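Local coordinates for protein gamma-D-glutamyl-L-lysine dipeptidyl-peptidase (Bacillus cereus ATCC 10987, PDB 3H41) that probably hydrolyses gamma-D-glutamyl-L-lysine bonds in murein peptides, as a cysteine peptidase of the NlpC/P60 family, releasing the dipeptide L-Ala-gamma-D-Glu, at residues A[254-260]-A[302-308]; A[189-193]-A[251-255]; A[199-204]-A[285-291]; A[59-63]-A[91-97]. One frame throughout, in Å; residues are numbered along the deposited sequence. Where two conformers were deposited one is given.

Contact 1: A[254-260]-A[302-308]; sequences DLIFFAH and EYAGARR
Arg308 leaves its strand with CG anti to the backbone N (chi1 -176°) and folds back at chi3 (-57°), which brings its guanidinium side-on to the carboxylate of Asp254, whose own CG is set anti to the carbonyl carbon. The two planes are only 10° apart. Arg308 NE donates to Asp254 OD1 at 2.8 Å and Arg308 NH2 to Asp254 OD2 at 2.8 Å, each on a syn lone pair and almost straight, a fork that fixes the rotation of both groups. Behind it the two strands run antiparallel. Leu255 and Arg307 form a hydrogen-bonded pair, with Leu255 N to Arg307 O at 2.9 Å and the reverse bond just as long. Between Ile256–Ala306 and Phe258–Tyr303, both non-hydrogen-bonded pairs, the register slips by one residue. This beta bulge takes in Ala304 and Gly305, the latter at a positive phi; Phe257 serves it through its N to Gly305 O at 3.0 Å and its O to Ala304 N at 2.8 Å. On the face opposite Ile256, the Phe257 ring packs with CE2 3.7 Å from Arg307 CG. Glu302 carries its carboxylate past Ala259 to a hydrogen bond with His268. The two are inner strands of an antiparallel sheet: strand 243-245 flanks 303-308, strand 267-275 flanks 255-259, and Gln238 of helix 235-238 touches Leu255 and Phe257, while the Phe258 side chain comes close to His269, the inferred proton acceptor.

Contact 2: A[189-193]-A[251-255]; sequences ADDLI and QKGDL
Lys252 reaches across the start of helix 189-197 to Asp190, and its side chain can be read as a series of contacts. Lys252 CB lies 3.7 Å from Ala189 CB and 3.8 Å from Ile193 CD1, filling the groove between residues one helical turn apart. Lys252 CG continues over the same methyl, 3.9 Å from Ile193 CD1, with the two side chains crossing at about a right angle. Lys252 CD still borders Ile193 CD1 but already lies 3.6 Å from Asp190 OD1, and Lys252 CE follows at 3.8 Å from Asp190 OD1. The chain stays extended beyond CG (chi2 -179°), which carries Lys252 NZ to 3.0 Å from Asp190 OD1, where the salt bridge uses the syn lone pair of that oxygen. Ala189 CB also rests 3.2 Å from Lys252 O. Gly253, with no side chain, lets the turn approach Ala189 CB and Leu192 CD1 closely. This type II turn, from Gln251 to Asp254, is closed by Asp254 N to Gln251 O and by Gln251 N to Asp254 OD2 at 2.8 Å, the latter met from above the carboxylate plane. Chemically, a mostly apolar join is finished by one charge pair at the solvent-exposed edge, where water probably weakens the electrostatic pull.

Contact 3: A[199-204]-A[285-291]; sequences FLGLPY and AERSVEI
Val289 and Leu202 meet through the backbone, and three such hydrogen bonds join the segments. Gly201 N gives a nearly straight bond to Val289 O (2.8 Å), Val289 N reaches Leu202 O (2.9 Å) from above the carbonyl plane, and Tyr204 N lies in the carbonyl plane of Arg287 O at 3.1 Å. Water extends the set: one molecule links Gly201 O with Ser288 OG, another donates to both Tyr204 O and Ala285 O. Apolar contacts sit beside these bonds. Val289 is wedged against the type II turn 199-202, where its chi1 of 174° leaves Val289 CG2 beside the backbone N, 4.1 Å from Phe199 CB, while Leu200 CD2 stretches over to Ile291 CG1 at 4.0 Å. The Tyr204 ring presents one face to the backbone of Ala285, Tyr204 CD1 being 3.3 Å from Ala285 N. Charge appears within 285-291, where Arg287 grips Glu290 side-on with NE and NH2; Glu290 OE2 is also hydrogen-bonded to NE2 of His281, an inferred active-site residue. Tyr204 OH, for its part, bonds to the oxidised cysteine at position 216. The chemistry is consistent with a second-shell role for Arg287, which grips both carboxylate oxygens and probably orients the group that meets His281.

Contact 4: A[59-63]-A[91-97]; sequences KLETQ and RNEEGYP. With ALA (alanine), chain B.
A surprising feature here is that Glu61, a substrate-binding residue, meets the ligand with its backbone while its carboxylate is spent on Arg91. Glu61 O accepts from the amino group (N) of the bound alanine at 2.7 Å, and the side chain turns the other way, bent at chi2 (-76°), toward the loop that precedes strand 96-101. There Arg91 takes it end-on: Arg91 NH1 reaches Glu61 OE1 at 2.7 Å and Arg91 NH2 reaches Glu61 OE2 at 3.0 Å. Both oxygens lie near the guanidinium plane; the nitrogens approach on the syn side, and with the planes 30° apart they sit out of the acid's own plane. Pro97 CG sits over one face of the guanidinium, offset toward its rim. On its way, Glu61 CG passes 3.3 Å from Pro97 O, a buried carbonyl oxygen with no partner in the model. Tyr96 reaches across to 59-63, with Thr62 CB over one face of its ring and Thr62 CG2 3.8 Å from Tyr96 CD1. Tyr96 OH stands 2.9 Å from the alanine N, is hydrogen-bonded to Asp234, and receives a weak bond from Arg91 NH1. Asp234 also binds the alanine amino group. This is the part of the substrate site that holds that group, where an SH3-type domain contributes to the cleft of an NlpC/P60 peptidase, consistent with recognition of the free amino end of L-Ala-gamma-D-Glu.

How the contacts relate
Contact 4 comes first along the chain, in an SH3-type domain; the other three belong to the NlpC/P60 domain. Contacts 1 and 2 share Asp254 and Leu255 and touch, their centres 14 Å apart: the turn that meets helix 189-197 runs straight into strand 255-259. Contact 3 crosses both in chain order, its centre about 19 Å from that of contact 1, yet reaches the same six-stranded sheet at its outermost strand, 290-293, whereas contact 1 joins two inner strands. Contact 4 stands 22 to 26 Å from the rest between centres. The bound dipeptide lies between these regions, so the substrate site is assembled from two domains.

Contact 1: A[254-260]-A[302-308]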
# COMPACT_ATOMS: atom_id res chain seq x y z
N ASP A 254 -10.72 -2.49 -15.14
CA ASP A 254 -10.23 -1.25 -15.70
C ASP A 254 -10.19 -0.19 -14.59
O ASP A 254 -11.04 -0.20 -13.69
CB ASP A 254 -11.08 -0.75 -16.85
CG ASP A 254 -10.85 -1.52 -18.15
OD1 ASP A 254 -9.85 -2.28 -18.25
OD2 ASP A 254 -11.71 -1.38 -19.06
N LEU A 255 -9.18 0.68 -14.63
CA LEU A 255 -9.11 1.80 -13.68
C LEU A 255 -9.78 3.02 -14.30
O LEU A 255 -9.55 3.34 -15.48
CB LEU A 255 -7.69 2.14 -13.28
CG LEU A 255 -6.96 1.08 -12.39
CD1 LEU A 255 -5.59 1.59 -11.87
CD2 LEU A 255 -7.85 0.58 -11.27
N ILE A 256 -10.61 3.68 -13.50
CA ILE A 256 -11.36 4.86 -13.97
C ILE A 256 -10.89 6.07 -13.18
O ILE A 256 -10.68 5.99 -11.96
CB ILE A 256 -12.87 4.65 -13.81
CG1 ILE A 256 -13.27 3.24 -14.26
CG2 ILE A 256 -13.65 5.71 -14.60
CD1 ILE A 256 -12.91 2.91 -15.68
N PHE A 257 -10.71 7.18 -13.89
CA PHE A 257 -10.12 8.38 -13.34
C PHE A 257 -11.09 9.55 -13.35
O PHE A 257 -11.94 9.65 -14.22
CB PHE A 257 -8.81 8.68 -14.11
CG PHE A 257 -7.83 7.59 -13.96
CD1 PHE A 257 -7.00 7.54 -12.85
CD2 PHE A 257 -7.78 6.55 -14.88
CE1 PHE A 257 -6.10 6.46 -12.67
CE2 PHE A 257 -6.89 5.48 -14.70
CZ PHE A 257 -6.06 5.44 -13.62
N PHE A 258 -10.96 10.40 -12.33
CA PHE A 258 -11.78 11.60 -12.22
C PHE A 258 -10.87 12.79 -12.04
O PHE A 258 -9.88 12.73 -11.28
CB PHE A 258 -12.80 11.45 -11.07
CG PHE A 258 -13.61 10.19 -11.18
CD1 PHE A 258 -14.78 10.17 -11.96
CD2 PHE A 258 -13.14 8.98 -10.66
CE1 PHE A 258 -15.52 8.99 -12.11
CE2 PHE A 258 -13.88 7.79 -10.84
CZ PHE A 258 -15.07 7.81 -11.56
N ALA A 259 -11.20 13.89 -12.73
CA ALA A 259 -10.36 15.07 -12.72
C ALA A 259 -11.17 16.32 -12.39
O ALA A 259 -12.37 16.42 -12.67
CB ALA A 259 -9.62 15.24 -14.11
N HIS A 260 -10.49 17.28 -11.81
CA HIS A 260 -11.07 18.59 -11.51
C HIS A 260 -11.61 19.29 -12.75
O HIS A 260 -11.23 18.96 -13.91
CB HIS A 260 -10.03 19.50 -10.84
CG HIS A 260 -9.63 19.06 -9.47
ND1 HIS A 260 -10.45 19.21 -8.37
CD2 HIS A 260 -8.49 18.49 -9.01
CE1 HIS A 260 -9.84 18.74 -7.30
NE2 HIS A 260 -8.65 18.30 -7.65
N GLU A 302 -16.97 14.43 -13.62
CA GLU A 302 -15.50 14.52 -13.57
C GLU A 302 -14.78 13.34 -14.26
O GLU A 302 -13.54 13.29 -14.26
CB GLU A 302 -15.03 14.65 -12.12
CG GLU A 302 -15.27 16.03 -11.49
CD GLU A 302 -14.41 16.32 -10.29
OE1 GLU A 302 -13.81 15.38 -9.72
OE2 GLU A 302 -14.31 17.52 -9.93
N TYR A 303 -15.54 12.44 -14.86
CA TYR A 303 -15.01 11.31 -15.60
C TYR A 303 -13.90 11.81 -16.53
O TYR A 303 -14.11 12.71 -17.34
CB TYR A 303 -16.10 10.63 -16.41
CG TYR A 303 -15.63 9.38 -17.09
CD1 TYR A 303 -15.59 8.17 -16.41
CD2 TYR A 303 -15.17 9.42 -18.41
CE1 TYR A 303 -15.13 7.02 -17.04
CE2 TYR A 303 -14.70 8.25 -19.05
CZ TYR A 303 -14.69 7.05 -18.35
OH TYR A 303 -14.24 5.88 -18.91
N ALA A 304 -12.71 11.23 -16.38
CA ALA A 304 -11.54 11.68 -17.11
C ALA A 304 -10.80 10.54 -17.79
O ALA A 304 -9.58 10.63 -17.97
CB ALA A 304 -10.58 12.41 -16.17
N GLY A 305 -11.50 9.47 -18.09
CA GLY A 305 -10.93 8.37 -18.90
C GLY A 305 -10.66 7.11 -18.09
O GLY A 305 -10.94 7.05 -16.91
N ALA A 306 -10.17 6.08 -18.77
CA ALA A 306 -9.99 4.78 -18.16
C ALA A 306 -8.75 4.12 -18.75
O ALA A 306 -8.39 4.38 -19.92
CB ALA A 306 -11.24 3.89 -18.34
N ARG A 307 -8.06 3.32 -17.92
CA ARG A 307 -6.84 2.62 -18.32
C ARG A 307 -6.95 1.12 -18.02
O ARG A 307 -7.52 0.71 -16.98
CB ARG A 307 -5.66 3.18 -17.55
CG ARG A 307 -5.28 4.57 -17.94
CD ARG A 307 -4.42 4.48 -19.23
NE ARG A 307 -4.53 5.66 -20.02
CZ ARG A 307 -3.59 6.09 -20.85
NH1 ARG A 307 -2.41 5.46 -21.01
NH2 ARG A 307 -3.82 7.19 -21.51
N ARG A 308 -6.37 0.30 -18.91
CA ARG A 308 -6.33 -1.15 -18.72
C ARG A 308 -4.90 -1.64 -18.50
O ARG A 308 -3.97 -1.30 -19.22
CB ARG A 308 -6.99 -1.86 -19.91
CG ARG A 308 -7.10 -3.40 -19.80
CD ARG A 308 -7.99 -3.97 -20.92
NE ARG A 308 -9.29 -3.34 -20.83
CZ ARG A 308 -10.18 -3.22 -21.81
NH1 ARG A 308 -9.94 -3.71 -23.03
NH2 ARG A 308 -11.31 -2.58 -21.57

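Contact 2: A[189-193]-A[251-255]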
# COMPACT_ATOMS: atom_id res chain seq x y z
N ALA A 189 -9.67 -10.51 -13.93
CA ALA A 189 -10.27 -9.32 -13.35
C ALA A 189 -11.01 -9.64 -12.06
O ALA A 189 -10.92 -8.90 -11.06
CB ALA A 189 -11.20 -8.62 -14.35
N ASP A 190 -11.71 -10.78 -12.03
CA ASP A 190 -12.42 -11.16 -10.81
C ASP A 190 -11.51 -11.31 -9.58
O ASP A 190 -11.95 -11.02 -8.44
CB ASP A 190 -13.22 -12.45 -10.99
CG ASP A 190 -14.52 -12.25 -11.76
OD1 ASP A 190 -14.99 -11.09 -11.95
OD2 ASP A 190 -15.08 -13.30 -12.17
N ASP A 191 -10.28 -11.78 -9.77
CA ASP A 191 -9.30 -11.89 -8.68
C ASP A 191 -9.03 -10.51 -8.04
O ASP A 191 -8.96 -10.38 -6.81
CB ASP A 191 -7.97 -12.44 -9.15
CG ASP A 191 -8.07 -13.81 -9.88
OD1 ASP A 191 -9.09 -14.49 -9.76
OD2 ASP A 191 -7.11 -14.18 -10.57
N LEU A 192 -8.84 -9.51 -8.89
CA LEU A 192 -8.63 -8.12 -8.46
C LEU A 192 -9.84 -7.59 -7.69
O LEU A 192 -9.69 -6.98 -6.64
CB LEU A 192 -8.36 -7.21 -9.64
CG LEU A 192 -7.18 -7.51 -10.60
CD1 LEU A 192 -7.23 -6.55 -11.74
CD2 LEU A 192 -5.82 -7.45 -9.91
N ILE A 193 -11.03 -7.91 -8.18
CA ILE A 193 -12.25 -7.43 -7.60
C ILE A 193 -12.43 -8.08 -6.23
O ILE A 193 -12.72 -7.40 -5.24
CB ILE A 193 -13.47 -7.68 -8.55
CG1 ILE A 193 -13.28 -6.82 -9.81
CG2 ILE A 193 -14.78 -7.40 -7.82
CD1 ILE A 193 -14.28 -7.05 -10.94
N GLN A 251 -14.20 -2.55 -19.11
CA GLN A 251 -14.25 -3.94 -18.64
C GLN A 251 -13.87 -4.02 -17.16
O GLN A 251 -13.21 -3.14 -16.62
CB GLN A 251 -13.29 -4.83 -19.46
CG GLN A 251 -13.81 -5.10 -20.86
CD GLN A 251 -12.78 -5.78 -21.77
OE1 GLN A 251 -11.74 -6.28 -21.31
NE2 GLN A 251 -13.08 -5.81 -23.06
N LYS A 252 -14.34 -5.08 -16.51
CA LYS A 252 -13.94 -5.39 -15.16
C LYS A 252 -12.42 -5.27 -14.99
O LYS A 252 -11.66 -5.76 -15.81
CB LYS A 252 -14.36 -6.81 -14.78
CG LYS A 252 -15.83 -7.01 -14.57
CD LYS A 252 -16.10 -8.45 -14.18
CE LYS A 252 -17.46 -8.68 -13.56
NZ LYS A 252 -17.57 -10.14 -13.21
N GLY A 253 -12.02 -4.62 -13.91
CA GLY A 253 -10.62 -4.38 -13.61
C GLY A 253 -10.06 -3.07 -14.13
O GLY A 253 -9.02 -2.59 -13.62
N ASP A 254 -10.72 -2.49 -15.14
CA ASP A 254 -10.23 -1.25 -15.70
C ASP A 254 -10.19 -0.19 -14.59
O ASP A 254 -11.04 -0.20 -13.69
CB ASP A 254 -11.08 -0.75 -16.85
CG ASP A 254 -10.85 -1.52 -18.15
OD1 ASP A 254 -9.85 -2.28 -18.25
OD2 ASP A 254 -11.71 -1.38 -19.06
N LEU A 255 -9.18 0.68 -14.63
CA LEU A 255 -9.11 1.80 -13.68
C LEU A 255 -9.78 3.02 -14.30
O LEU A 255 -9.55 3.34 -15.48
CB LEU A 255 -7.69 2.14 -13.28
CG LEU A 255 -6.96 1.08 -12.39
CD1 LEU A 255 -5.59 1.59 -11.87
CD2 LEU A 255 -7.85 0.58 -11.27

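Contact 3: A[199-204]-A[285-291]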
# COMPACT_ATOMS: atom_id res chain seq x y z
N PHE A 199 -11.65 -5.62 1.55
CA PHE A 199 -11.43 -4.41 2.34
C PHE A 199 -12.67 -3.55 2.53
O PHE A 199 -12.55 -2.48 3.08
CB PHE A 199 -10.34 -3.56 1.69
CG PHE A 199 -8.99 -4.26 1.60
CD1 PHE A 199 -8.14 -4.26 2.68
CD2 PHE A 199 -8.61 -4.89 0.46
CE1 PHE A 199 -6.90 -4.88 2.62
CE2 PHE A 199 -7.36 -5.56 0.40
CZ PHE A 199 -6.51 -5.52 1.46
N LEU A 200 -13.84 -3.98 2.05
CA LEU A 200 -15.06 -3.20 2.17
C LEU A 200 -15.25 -2.75 3.63
O LEU A 200 -15.13 -3.56 4.57
CB LEU A 200 -16.29 -3.97 1.61
CG LEU A 200 -16.41 -4.15 0.09
CD1 LEU A 200 -17.44 -5.25 -0.28
CD2 LEU A 200 -16.75 -2.79 -0.60
N GLY A 201 -15.45 -1.46 3.85
CA GLY A 201 -15.59 -0.92 5.23
C GLY A 201 -14.32 -0.42 5.89
O GLY A 201 -14.37 0.09 7.02
N LEU A 202 -13.17 -0.57 5.24
CA LEU A 202 -11.92 -0.07 5.78
C LEU A 202 -11.84 1.44 5.60
O LEU A 202 -11.86 1.94 4.46
CB LEU A 202 -10.71 -0.74 5.11
CG LEU A 202 -9.30 -0.27 5.55
CD1 LEU A 202 -8.88 -0.60 7.03
CD2 LEU A 202 -8.22 -0.84 4.52
N PRO A 203 -11.75 2.19 6.71
CA PRO A 203 -11.68 3.65 6.58
C PRO A 203 -10.49 4.17 5.82
O PRO A 203 -9.36 3.66 5.96
CB PRO A 203 -11.66 4.13 8.04
CG PRO A 203 -12.33 3.04 8.75
CD PRO A 203 -11.76 1.83 8.14
N TYR A 204 -10.76 5.17 5.00
CA TYR A 204 -9.77 5.89 4.21
C TYR A 204 -8.75 6.62 5.06
O TYR A 204 -9.07 7.11 6.12
CB TYR A 204 -10.52 6.89 3.35
CG TYR A 204 -9.73 7.79 2.42
CD1 TYR A 204 -9.07 8.93 2.89
CD2 TYR A 204 -9.72 7.54 1.04
CE1 TYR A 204 -8.36 9.76 2.00
CE2 TYR A 204 -9.06 8.38 0.17
CZ TYR A 204 -8.37 9.47 0.65
OH TYR A 204 -7.76 10.28 -0.27
N ALA A 285 -11.85 10.71 3.12
CA ALA A 285 -11.74 10.50 4.56
C ALA A 285 -13.07 10.28 5.29
O ALA A 285 -13.11 9.66 6.32
CB ALA A 285 -10.99 11.64 5.21
N GLU A 286 -14.15 10.82 4.72
CA GLU A 286 -15.45 10.70 5.35
C GLU A 286 -15.95 9.27 5.24
O GLU A 286 -16.92 8.92 5.89
CB GLU A 286 -16.47 11.65 4.69
CG GLU A 286 -16.28 13.12 4.98
CD GLU A 286 -15.25 13.83 4.11
OE1 GLU A 286 -14.51 13.19 3.32
OE2 GLU A 286 -15.15 15.05 4.26
N ARG A 287 -15.31 8.45 4.41
CA ARG A 287 -15.86 7.16 4.07
C ARG A 287 -14.83 6.02 4.13
O ARG A 287 -13.73 6.17 4.72
CB ARG A 287 -16.54 7.28 2.71
CG ARG A 287 -17.69 8.35 2.74
CD ARG A 287 -18.96 7.91 2.05
NE ARG A 287 -18.77 7.74 0.62
CZ ARG A 287 -18.71 8.72 -0.29
NH1 ARG A 287 -18.83 10.00 0.07
NH2 ARG A 287 -18.55 8.40 -1.58
N SER A 288 -15.25 4.85 3.63
CA SER A 288 -14.46 3.63 3.68
C SER A 288 -14.50 2.99 2.33
O SER A 288 -15.29 3.39 1.45
CB SER A 288 -15.07 2.66 4.68
OG SER A 288 -15.09 3.23 5.96
N VAL A 289 -13.67 1.96 2.15
CA VAL A 289 -13.71 1.17 0.93
C VAL A 289 -15.17 0.75 0.67
O VAL A 289 -15.85 0.16 1.54
CB VAL A 289 -12.78 -0.05 0.97
CG1 VAL A 289 -13.00 -0.90 -0.28
CG2 VAL A 289 -11.31 0.40 1.08
N GLU A 290 -15.63 1.03 -0.53
CA GLU A 290 -17.04 0.90 -0.87
C GLU A 290 -17.24 0.65 -2.35
O GLU A 290 -16.38 0.94 -3.19
CB GLU A 290 -17.75 2.21 -0.54
CG GLU A 290 -17.36 3.37 -1.49
CD GLU A 290 -18.04 4.72 -1.15
OE1 GLU A 290 -18.55 4.88 -0.02
OE2 GLU A 290 -18.04 5.62 -2.04
N ILE A 291 -18.45 0.17 -2.67
CA ILE A 291 -18.87 -0.03 -4.04
C ILE A 291 -20.01 0.95 -4.35
O ILE A 291 -21.01 0.98 -3.63
CB ILE A 291 -19.34 -1.50 -4.25
CG1 ILE A 291 -18.14 -2.46 -4.30
CG2 ILE A 291 -20.19 -1.63 -5.49
CD1 ILE A 291 -18.49 -3.93 -4.17
O HOH W 1 -16.36 1.51 7.98
O HOH W 2 -11.53 7.66 7.36

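Contact 4: A[59-63]-A[91-97]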
# COMPACT_ATOMS: atom_id res chain seq x y z
N LYS A 59 0.85 16.88 3.99
CA LYS A 59 1.77 16.35 4.99
C LYS A 59 2.44 15.02 4.64
O LYS A 59 3.53 14.76 5.15
CB LYS A 59 1.10 16.20 6.35
CG LYS A 59 0.82 17.54 7.02
CD LYS A 59 2.13 18.16 7.54
CE LYS A 59 1.98 19.65 7.81
NZ LYS A 59 2.13 20.40 6.55
N LEU A 60 1.75 14.18 3.87
CA LEU A 60 2.17 12.80 3.59
C LEU A 60 2.48 12.51 2.13
O LEU A 60 1.93 13.12 1.21
CB LEU A 60 1.08 11.83 4.04
CG LEU A 60 0.62 11.89 5.50
CD1 LEU A 60 -0.42 10.77 5.84
CD2 LEU A 60 1.80 11.89 6.51
N GLU A 61 3.32 11.50 1.94
CA GLU A 61 3.76 11.07 0.63
C GLU A 61 3.21 9.71 0.28
O GLU A 61 2.58 9.55 -0.75
CB GLU A 61 5.28 11.02 0.61
CG GLU A 61 5.95 12.38 0.70
CD GLU A 61 5.88 13.17 -0.60
OE1 GLU A 61 5.04 12.87 -1.50
OE2 GLU A 61 6.69 14.11 -0.73
N THR A 62 3.50 8.72 1.13
CA THR A 62 3.11 7.35 0.87
C THR A 62 3.31 6.52 2.13
O THR A 62 3.66 7.05 3.17
CB THR A 62 3.91 6.73 -0.30
OG1 THR A 62 3.31 5.46 -0.69
CG2 THR A 62 5.39 6.56 0.07
N GLN A 63 3.04 5.24 2.05
CA GLN A 63 3.43 4.34 3.11
C GLN A 63 4.17 3.18 2.50
O GLN A 63 3.88 2.81 1.35
CB GLN A 63 2.21 3.83 3.88
CG GLN A 63 1.49 4.90 4.76
CD GLN A 63 0.30 4.30 5.47
OE1 GLN A 63 -0.44 3.49 4.88
NE2 GLN A 63 0.11 4.66 6.75
N ARG A 91 8.36 11.57 -10.26
CA ARG A 91 9.17 12.47 -9.42
C ARG A 91 10.61 11.98 -9.21
O ARG A 91 11.52 12.79 -8.92
CB ARG A 91 8.47 12.69 -8.06
CG ARG A 91 7.05 13.26 -8.21
CD ARG A 91 6.26 13.15 -6.89
NE ARG A 91 6.93 13.89 -5.83
CZ ARG A 91 6.64 13.80 -4.53
NH1 ARG A 91 5.68 12.98 -4.10
NH2 ARG A 91 7.32 14.53 -3.66
N ASN A 92 10.84 10.68 -9.32
CA ASN A 92 12.13 10.08 -9.03
C ASN A 92 12.23 8.70 -9.63
O ASN A 92 11.38 7.85 -9.42
CB ASN A 92 12.39 9.99 -7.53
CG ASN A 92 13.86 9.66 -7.21
OD1 ASN A 92 14.29 8.53 -7.35
ND2 ASN A 92 14.61 10.65 -6.78
N GLU A 93 13.32 8.48 -10.36
CA GLU A 93 13.44 7.26 -11.12
C GLU A 93 13.79 6.05 -10.24
O GLU A 93 13.60 4.92 -10.67
CB GLU A 93 14.40 7.46 -12.31
CG GLU A 93 13.79 8.42 -13.36
CD GLU A 93 14.67 8.62 -14.59
OE1 GLU A 93 15.77 8.02 -14.66
OE2 GLU A 93 14.24 9.39 -15.49
N GLU A 94 14.24 6.27 -9.00
CA GLU A 94 14.64 5.16 -8.12
C GLU A 94 13.54 4.70 -7.16
O GLU A 94 13.51 3.56 -6.75
CB GLU A 94 15.86 5.53 -7.30
CG GLU A 94 16.49 4.31 -6.60
CD GLU A 94 17.89 4.58 -6.05
OE1 GLU A 94 18.41 5.72 -6.19
OE2 GLU A 94 18.48 3.63 -5.48
N GLY A 95 12.64 5.61 -6.79
CA GLY A 95 11.60 5.26 -5.83
C GLY A 95 10.81 6.47 -5.37
O GLY A 95 11.13 7.61 -5.73
N TYR A 96 9.80 6.21 -4.56
CA TYR A 96 8.88 7.23 -4.07
C TYR A 96 9.51 7.95 -2.90
O TYR A 96 9.90 7.31 -1.92
CB TYR A 96 7.51 6.64 -3.66
CG TYR A 96 6.42 7.67 -3.82
CD1 TYR A 96 6.27 8.69 -2.90
CD2 TYR A 96 5.56 7.66 -4.92
CE1 TYR A 96 5.32 9.64 -3.05
CE2 TYR A 96 4.58 8.65 -5.07
CZ TYR A 96 4.48 9.64 -4.12
OH TYR A 96 3.56 10.66 -4.19
N PRO A 97 9.63 9.28 -3.00
CA PRO A 97 10.35 10.00 -1.97
C PRO A 97 9.51 10.41 -0.77
O PRO A 97 8.31 10.67 -0.90
CB PRO A 97 10.83 11.22 -2.71
CG PRO A 97 9.70 11.52 -3.62
CD PRO A 97 9.28 10.15 -4.13
N ALA B . 0.99 10.34 -2.80
CA ALA B . -0.44 10.34 -2.26
C ALA B . -1.39 10.94 -3.29
O ALA B . -0.99 11.78 -4.10
CB ALA B . -0.53 11.16 -0.97